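Local atomic coordinates of C-type lectin domain family 4, member a4 (Mus musculus, PDB entry 3VYK), a protein that binds N-glycans carrying a bisecting N-acetylglucosamine through a calcium-dependent C-type lectin domain, probably as an inhibitory cell-surface receptor of dendritic cells. Residues Leu39-Ser44 and Val124-Lys129; Trp97-Ile102 and Ile115-Glu120. All blocks are in the same frame, centred on the assembly; numbering follows the deposited sequence.

How the contacts relate
Both contacts lie in one C-type lectin domain and reach the same mixed sheet, on opposite sides of the chain's centre, with their centres about 19 Å apart. Along the chain they are nested: residues 39-44 come first, then 97-102 and 115-120 of contact 2, and finally 124-129, which closes contact 1. Contact 1 ties the end of strand 38-39 and the short connection to helix 45-53 to the last strand, 121-128, in the buried body. Contact 2 joins strand 100-106 to the turn after strand 109-115 and contributes Glu98 to the calcium site and five residues to the glycan pocket. Residues 121-123 link the two, so the last strand runs from the sugar site into the core.

Contact 1 of 2, residues Leu39-Ser44 and Val124-Lys129; sequences LVVIHS and VCQVKK
The carboxamide of Gln126 is the flat group that spans the contact, offering OE1 to the backbone N of Val41 at 3.0 Å. CG2 of Val40 lies over one face of the amide, 3.8 Å from OE1, the Val40 side chain running at about a right angle to that of Gln126. The Val41 donor is tilted to that same side, 32° out of the plane, yet its N-H points almost straight at the oxygen (168°). The amide nitrogen, NE2, makes a weak bond to a water that sits to the other side of the plane and donates to Val41 O at 2.7 Å, so the N-H and C=O of Val41 are both tied to one side chain. Gln126 reaches this far because CG lies anti to the backbone N (chi1 169°) and the chain stays extended beyond it.

Nearer the start of the loop the link is made by the backbone: Val40 N donates to Val124 O at 2.9 Å, and the same oxygen receives a CA-H contact from Leu39 CA. Leu39 and Cys125 form an antiparallel non-hydrogen-bonded pair with diverging side chains. Beside it CG1 of Val40 meets CB of Val124 at 3.9 Å, an apolar touch between buried valines.

The contact thus extends the bridge between strands 38-39 and 121-128 into the departing loop, whose Val41 N-H bonds to Gln126. Val40 also packs on Ile51 of helix 45-53 and Ile63 of strand 61-67, Cys125 is disulfide-bonded to Cys32 of helix 25-34, and strand 13-19 pairs with the other edge of strand 121-128.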
loop_
_atom_site.group_PDB
_atom_site.type_symbol
_atom_site.label_atom_id
_atom_site.label_comp_id
_atom_site.label_asym_id
_atom_site.label_seq_id
_atom_site.Cartn_x
_atom_site.Cartn_y
_atom_site.Cartn_z
ATOM N N LEU A 39 2.916 0.264 6.909
ATOM C CA LEU A 39 2.348 0.051 5.580
ATOM C C LEU A 39 2.970 1.026 4.583
ATOM O O LEU A 39 3.259 2.184 4.917
ATOM C CB LEU A 39 0.816 0.154 5.599
ATOM C CG LEU A 39 0.111 -1.059 6.226
ATOM C CD1 LEU A 39 -1.348 -0.721 6.484
ATOM C CD2 LEU A 39 0.216 -2.294 5.351
ATOM N N VAL A 40 3.190 0.536 3.369
ATOM C CA VAL A 40 4.007 1.256 2.391
ATOM C C VAL A 40 3.479 2.646 2.021
ATOM O O VAL A 40 2.279 2.860 1.862
ATOM C CB VAL A 40 4.260 0.380 1.147
ATOM C CG1 VAL A 40 2.985 0.169 0.340
ATOM C CG2 VAL A 40 5.382 0.949 0.298
ATOM N N VAL A 41 4.407 3.585 1.904
ATOM C CA VAL A 41 4.121 4.950 1.506
ATOM C C VAL A 41 4.832 5.168 0.174
ATOM O O VAL A 41 6.041 4.989 0.088
ATOM C CB VAL A 41 4.630 5.935 2.588
ATOM C CG1 VAL A 41 4.634 7.364 2.074
ATOM C CG2 VAL A 41 3.778 5.813 3.855
ATOM N N ILE A 42 4.075 5.519 -0.864
ATOM C CA ILE A 42 4.585 5.477 -2.240
ATOM C C ILE A 42 4.749 6.894 -2.779
ATOM O O ILE A 42 3.771 7.638 -2.889
ATOM C CB ILE A 42 3.627 4.657 -3.124
ATOM C CG1 ILE A 42 3.494 3.235 -2.573
ATOM C CG2 ILE A 42 4.125 4.611 -4.568
ATOM C CD1 ILE A 42 2.382 2.428 -3.216
ATOM N N HIS A 43 5.986 7.265 -3.119
ATOM C CA HIS A 43 6.264 8.648 -3.521
ATOM C C HIS A 43 6.691 8.868 -4.946
ATOM O O HIS A 43 6.958 10.002 -5.337
ATOM C CB HIS A 43 7.243 9.304 -2.557
ATOM C CG HIS A 43 6.601 9.782 -1.280
ATOM N ND1 HIS A 43 5.617 10.702 -1.266
ATOM C CD2 HIS A 43 6.836 9.434 0.048
ATOM C CE1 HIS A 43 5.237 10.928 0.013
ATOM N NE2 HIS A 43 5.978 10.147 0.811
ATOM N N SER A 44 6.710 7.807 -5.746
ATOM C CA SER A 44 7.101 7.911 -7.159
ATOM C C SER A 44 6.595 6.722 -7.939
ATOM O O SER A 44 6.275 5.669 -7.365
ATOM C CB SER A 44 8.628 7.977 -7.296
ATOM O OG SER A 44 9.232 6.758 -6.864
ATOM N N VAL A 124 1.717 -4.562 2.042
ATOM C CA VAL A 124 3.154 -4.336 1.847
ATOM C C VAL A 124 3.690 -3.463 2.980
ATOM O O VAL A 124 3.153 -2.381 3.237
ATOM C CB VAL A 124 3.442 -3.651 0.491
ATOM C CG1 VAL A 124 4.947 -3.451 0.306
ATOM C CG2 VAL A 124 2.886 -4.475 -0.664
ATOM N N CYS A 125 4.729 -3.942 3.668
ATOM C CA CYS A 125 5.390 -3.187 4.730
ATOM C C CYS A 125 6.667 -2.582 4.206
ATOM O O CYS A 125 7.270 -3.088 3.258
ATOM C CB CYS A 125 5.754 -4.070 5.926
ATOM S SG CYS A 125 4.390 -4.982 6.675
ATOM N N GLN A 126 7.076 -1.501 4.853
ATOM C CA GLN A 126 8.244 -0.753 4.434
ATOM C C GLN A 126 9.000 -0.232 5.643
ATOM O O GLN A 126 8.397 0.203 6.619
ATOM C CB GLN A 126 7.787 0.388 3.543
ATOM C CG GLN A 126 8.841 1.419 3.218
ATOM C CD GLN A 126 8.237 2.592 2.502
ATOM O OE1 GLN A 126 7.164 3.047 2.856
ATOM N NE2 GLN A 126 8.926 3.083 1.477
ATOM N N VAL A 127 10.329 -0.284 5.570
ATOM C CA VAL A 127 11.177 0.283 6.611
ATOM C C VAL A 127 12.435 0.858 5.965
ATOM O O VAL A 127 12.889 0.351 4.945
ATOM C CB VAL A 127 11.524 -0.775 7.694
ATOM C CG1 VAL A 127 12.350 -1.922 7.120
ATOM C CG2 VAL A 127 12.225 -0.128 8.887
ATOM N N LYS A 128 12.980 1.927 6.539
ATOM C CA LYS A 128 14.261 2.448 6.072
ATOM C C LYS A 128 15.363 1.421 6.345
ATOM O O LYS A 128 15.353 0.747 7.374
ATOM C CB LYS A 128 14.585 3.786 6.749
ATOM C CG LYS A 128 15.854 4.437 6.226
ATOM C CD LYS A 128 16.226 5.691 6.994
ATOM C CE LYS A 128 17.533 6.260 6.456
ATOM N NZ LYS A 128 18.003 7.422 7.259
ATOM N N LYS A 129 16.311 1.291 5.420
ATOM C CA LYS A 129 17.488 0.457 5.675
ATOM C C LYS A 129 18.234 0.905 6.934
ATOM O O LYS A 129 18.297 2.100 7.239
ATOM C CB LYS A 129 18.438 0.510 4.483
ATOM C CG LYS A 129 17.935 -0.202 3.241
ATOM C CD LYS A 129 19.010 -0.203 2.170
ATOM C CE LYS A 129 18.589 -0.954 0.923
ATOM N NZ LYS A 129 19.546 -0.647 -0.180
HETATM O O HOH W 1 8.085 6.204 1.466
#

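Contact 2 of 2, residues Trp97-Ile102 and Ile115-Glu120; sequences WERCVI and IPCKDE. With CA (calcium ion), chain C; NAG (2-acetamido-2-deoxy-beta-D-glucopyranose), chain B; NAG (2-acetamido-2-deoxy-beta-D-glucopyranose), chain D; MAN (alpha-D-mannopyranose), chain E.
A disulfide joins Cys100 to Cys117, SG to SG at 2.0 Å with a chi3 of 99°, pinning the turn that follows strand 109-115 to the start of strand 100-106. Backbone hydrogen bonds run both ways between Cys100 and Ile115: Ile115 N donates to Cys100 O at 2.9 Å, and Cys100 N to Ile115 O at 3.2 Å. Arg99 and Cys100 both face Ile115, a classic beta bulge. A water bridges the segments, donating to Trp97 O and accepting from the backbone N atoms of Arg99 and Cys117.

Apolar contacts flank these bonds. The side chains of Ile102 and Ile115 cross at about a right angle, CG2 of Ile102 touching CD1 of Ile115 at 3.5 Å. In one of the two conformers of Trp97, its CZ3 lies 3.6 Å from CG of Pro116.

Metal and sugar bonds converge on the carboxylates. Glu98 OE1 binds calcium at 2.4 Å, as do O3 and O4 of the mannose; Glu92, Asn94, Asn113 and Asp114 complete the site. The other carboxylate oxygen of Glu98, OE2, accepts a hydrogen bond from O6 of one N-acetylglucosamine (chain B) at 2.7 Å. With CG anti to the carbonyl carbon (chi1 -67°) and the chain extended beyond it, the carboxylate reaches to the metal. Asp119 OD2 accepts from O4 of the chain B sugar, at 2.6 Å, and also from O6 of the second N-acetylglucosamine (chain D), one atom gripping two glycan residues. Ile115 CG2 packs against the latter sugar. Calcium shared by Glu98 and two vicinal mannose hydroxyls is the hallmark of C-type lectin sugar binding.

Behind the pocket, Cys100 and Cys117 rest on Trp25 of helix 25-34, Val101 on Ile63 of strand 61-67, and Ile102 and Ile115 on Phe62 of that strand and on His121 of strand 121-128.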
loop_
_atom_site.group_PDB
_atom_site.type_symbol
_atom_site.label_atom_id
_atom_site.label_comp_id
_atom_site.label_asym_id
_atom_site.label_seq_id
_atom_site.Cartn_x
_atom_site.Cartn_y
_atom_site.Cartn_z
ATOM N N TRP A 97 -17.271 5.645 1.953
ATOM C CA TRP A 97 -17.151 4.665 3.014
ATOM C C TRP A 97 -16.013 3.696 2.796
ATOM O O TRP A 97 -15.803 2.794 3.604
ATOM C CB TRP A 97 -18.488 3.935 3.180
ATOM C CG TRP A 97 -19.058 3.441 1.871
ATOM C CD1 TRP A 97 -19.825 4.149 0.947
ATOM C CD2 TRP A 97 -18.906 2.105 1.290
ATOM N NE1 TRP A 97 -20.150 3.360 -0.130
ATOM C CE2 TRP A 97 -19.627 2.124 0.013
ATOM C CE3 TRP A 97 -18.273 0.940 1.684
ATOM C CZ2 TRP A 97 -19.693 1.009 -0.808
ATOM C CZ3 TRP A 97 -18.348 -0.171 0.847
ATOM C CH2 TRP A 97 -19.040 -0.135 -0.368
ATOM N N GLU A 98 -15.265 3.895 1.705
ATOM C CA GLU A 98 -14.059 3.129 1.389
ATOM C C GLU A 98 -12.884 4.047 1.720
ATOM O O GLU A 98 -12.472 4.881 0.894
ATOM C CB GLU A 98 -14.046 2.710 -0.089
ATOM C CG GLU A 98 -15.138 1.702 -0.464
ATOM C CD GLU A 98 -14.951 1.109 -1.859
ATOM O OE1 GLU A 98 -14.791 1.858 -2.855
ATOM O OE2 GLU A 98 -14.968 -0.136 -1.956
ATOM N N ARG A 99 -12.374 3.932 2.942
ATOM C CA ARG A 99 -11.429 4.934 3.430
ATOM C C ARG A 99 -9.974 4.486 3.391
ATOM O O ARG A 99 -9.082 5.277 3.691
ATOM C CB ARG A 99 -11.817 5.383 4.845
ATOM C CG ARG A 99 -13.184 6.066 4.929
ATOM C CD ARG A 99 -13.491 6.546 6.354
ATOM N NE ARG A 99 -13.145 5.515 7.331
ATOM C CZ ARG A 99 -13.920 4.480 7.644
ATOM N NH1 ARG A 99 -15.122 4.339 7.087
ATOM N NH2 ARG A 99 -13.485 3.588 8.516
ATOM N N CYS A 100 -9.756 3.217 3.035
ATOM C CA CYS A 100 -8.432 2.617 2.910
ATOM C C CYS A 100 -8.175 2.307 1.442
ATOM O O CYS A 100 -9.076 2.428 0.611
ATOM C CB CYS A 100 -8.332 1.358 3.768
ATOM S SG CYS A 100 -8.216 1.720 5.540
ATOM N N VAL A 101 -6.933 1.958 1.126
ATOM C CA VAL A 101 -6.503 1.818 -0.268
ATOM C C VAL A 101 -5.696 0.544 -0.461
ATOM O O VAL A 101 -4.786 0.240 0.337
ATOM C CB VAL A 101 -5.649 3.033 -0.701
ATOM C CG1 VAL A 101 -5.203 2.915 -2.164
ATOM C CG2 VAL A 101 -6.393 4.344 -0.496
ATOM N N ILE A 102 -6.032 -0.191 -1.526
ATOM C CA ILE A 102 -5.212 -1.309 -1.963
ATOM C C ILE A 102 -4.630 -1.079 -3.348
ATOM O O ILE A 102 -5.192 -0.347 -4.165
ATOM C CB ILE A 102 -5.975 -2.670 -1.987
ATOM C CG1 ILE A 102 -7.207 -2.625 -2.908
ATOM C CG2 ILE A 102 -6.294 -3.117 -0.567
ATOM C CD1 ILE A 102 -7.884 -3.975 -3.102
ATOM N N ILE A 115 -11.085 0.957 -0.806
ATOM C CA ILE A 115 -11.882 -0.158 -0.271
ATOM C C ILE A 115 -12.197 0.039 1.228
ATOM O O ILE A 115 -11.609 0.891 1.897
ATOM C CB ILE A 115 -11.178 -1.530 -0.466
ATOM C CG1 ILE A 115 -9.936 -1.685 0.424
ATOM C CG2 ILE A 115 -10.856 -1.776 -1.940
ATOM C CD1 ILE A 115 -9.604 -3.139 0.687
ATOM N N PRO A 116 -13.133 -0.770 1.769
ATOM C CA PRO A 116 -13.368 -0.680 3.199
ATOM C C PRO A 116 -12.167 -1.188 3.987
ATOM O O PRO A 116 -11.581 -2.225 3.651
ATOM C CB PRO A 116 -14.592 -1.588 3.401
ATOM C CG PRO A 116 -15.244 -1.643 2.058
ATOM C CD PRO A 116 -14.063 -1.719 1.137
ATOM N N CYS A 117 -11.793 -0.436 5.015
ATOM C CA CYS A 117 -10.676 -0.781 5.881
ATOM C C CYS A 117 -10.840 -2.148 6.544
ATOM O O CYS A 117 -9.850 -2.818 6.817
ATOM C CB CYS A 117 -10.465 0.316 6.936
ATOM S SG CYS A 117 -10.119 1.937 6.205
ATOM N N LYS A 118 -12.091 -2.557 6.764
ATOM C CA LYS A 118 -12.353 -3.812 7.457
ATOM C C LYS A 118 -12.179 -5.036 6.559
ATOM O O LYS A 118 -12.095 -6.155 7.057
ATOM C CB LYS A 118 -13.757 -3.807 8.088
ATOM C CG LYS A 118 -14.898 -3.733 7.087
ATOM C CD LYS A 118 -16.254 -4.034 7.725
ATOM C CE LYS A 118 -16.667 -2.970 8.730
ATOM N NZ LYS A 118 -18.076 -3.173 9.164
ATOM N N ASP A 119 -12.114 -4.840 5.243
ATOM C CA ASP A 119 -12.002 -5.978 4.323
ATOM C C ASP A 119 -10.597 -6.544 4.387
ATOM O O ASP A 119 -9.624 -5.798 4.334
ATOM C CB ASP A 119 -12.346 -5.588 2.881
ATOM C CG ASP A 119 -13.842 -5.418 2.646
ATOM O OD1 ASP A 119 -14.631 -5.470 3.616
ATOM O OD2 ASP A 119 -14.229 -5.196 1.479
ATOM N N GLU A 120 -10.479 -7.859 4.511
ATOM C CA GLU A 120 -9.177 -8.471 4.757
ATOM C C GLU A 120 -8.392 -8.685 3.474
ATOM O O GLU A 120 -8.890 -9.283 2.520
ATOM C CB GLU A 120 -9.334 -9.789 5.525
ATOM C CG GLU A 120 -9.827 -9.589 6.948
ATOM C CD GLU A 120 -10.019 -10.891 7.702
ATOM O OE1 GLU A 120 -10.338 -11.921 7.067
ATOM O OE2 GLU A 120 -9.853 -10.875 8.942
HETATM CA CA CA C . -13.408 1.789 -4.767
HETATM C C1 NAG B . -17.891 -5.641 -3.451
HETATM C C2 NAG B . -17.419 -7.001 -2.948
HETATM C C3 NAG B . -17.290 -6.982 -1.426
HETATM C C4 NAG B . -16.468 -5.783 -0.940
HETATM C C5 NAG B . -16.976 -4.506 -1.605
HETATM C C6 NAG B . -16.113 -3.296 -1.250
HETATM C C7 NAG B . -18.150 -8.853 -4.385
HETATM C C8 NAG B . -19.241 -9.855 -4.646
HETATM N N2 NAG B . -18.364 -8.038 -3.348
HETATM O O3 NAG B . -16.681 -8.185 -1.021
HETATM O O4 NAG B . -16.583 -5.686 0.464
HETATM O O5 NAG B . -16.996 -4.628 -3.021
HETATM O O6 NAG B . -16.782 -2.108 -1.613
HETATM O O7 NAG B . -17.157 -8.822 -5.114
HETATM C C1 NAG D . -13.241 -4.413 -4.810
HETATM C C2 NAG D . -12.025 -4.967 -5.568
HETATM C C3 NAG D . -11.506 -6.256 -4.933
HETATM C C4 NAG D . -11.341 -6.087 -3.421
HETATM C C5 NAG D . -12.599 -5.485 -2.783
HETATM C C6 NAG D . -12.399 -5.129 -1.316
HETATM C C7 NAG D . -12.067 -4.237 -7.909
HETATM C C8 NAG D . -12.613 -4.489 -9.279
HETATM N N2 NAG D . -12.424 -5.102 -6.959
HETATM O O3 NAG D . -10.249 -6.573 -5.503
HETATM O O4 NAG D . -11.051 -7.325 -2.821
HETATM O O5 NAG D . -12.927 -4.272 -3.435
HETATM O O6 NAG D . -12.643 -6.226 -0.461
HETATM O O7 NAG D . -11.334 -3.263 -7.689
HETATM C C1 MAN E . -15.817 -3.306 -6.210
HETATM C C2 MAN E . -14.895 -2.708 -5.143
HETATM C C3 MAN E . -14.911 -1.175 -5.217
HETATM C C4 MAN E . -14.575 -0.729 -6.631
HETATM C C5 MAN E . -15.554 -1.384 -7.629
HETATM C C6 MAN E . -15.235 -1.012 -9.079
HETATM O O2 MAN E . -13.584 -3.166 -5.410
HETATM O O3 MAN E . -13.967 -0.495 -4.384
HETATM O O4 MAN E . -14.570 0.695 -6.559
HETATM O O5 MAN E . -15.500 -2.799 -7.494
HETATM O O6 MAN E . -16.257 -1.533 -9.923
HETATM O O HOH W 2 -13.338 2.126 5.233
#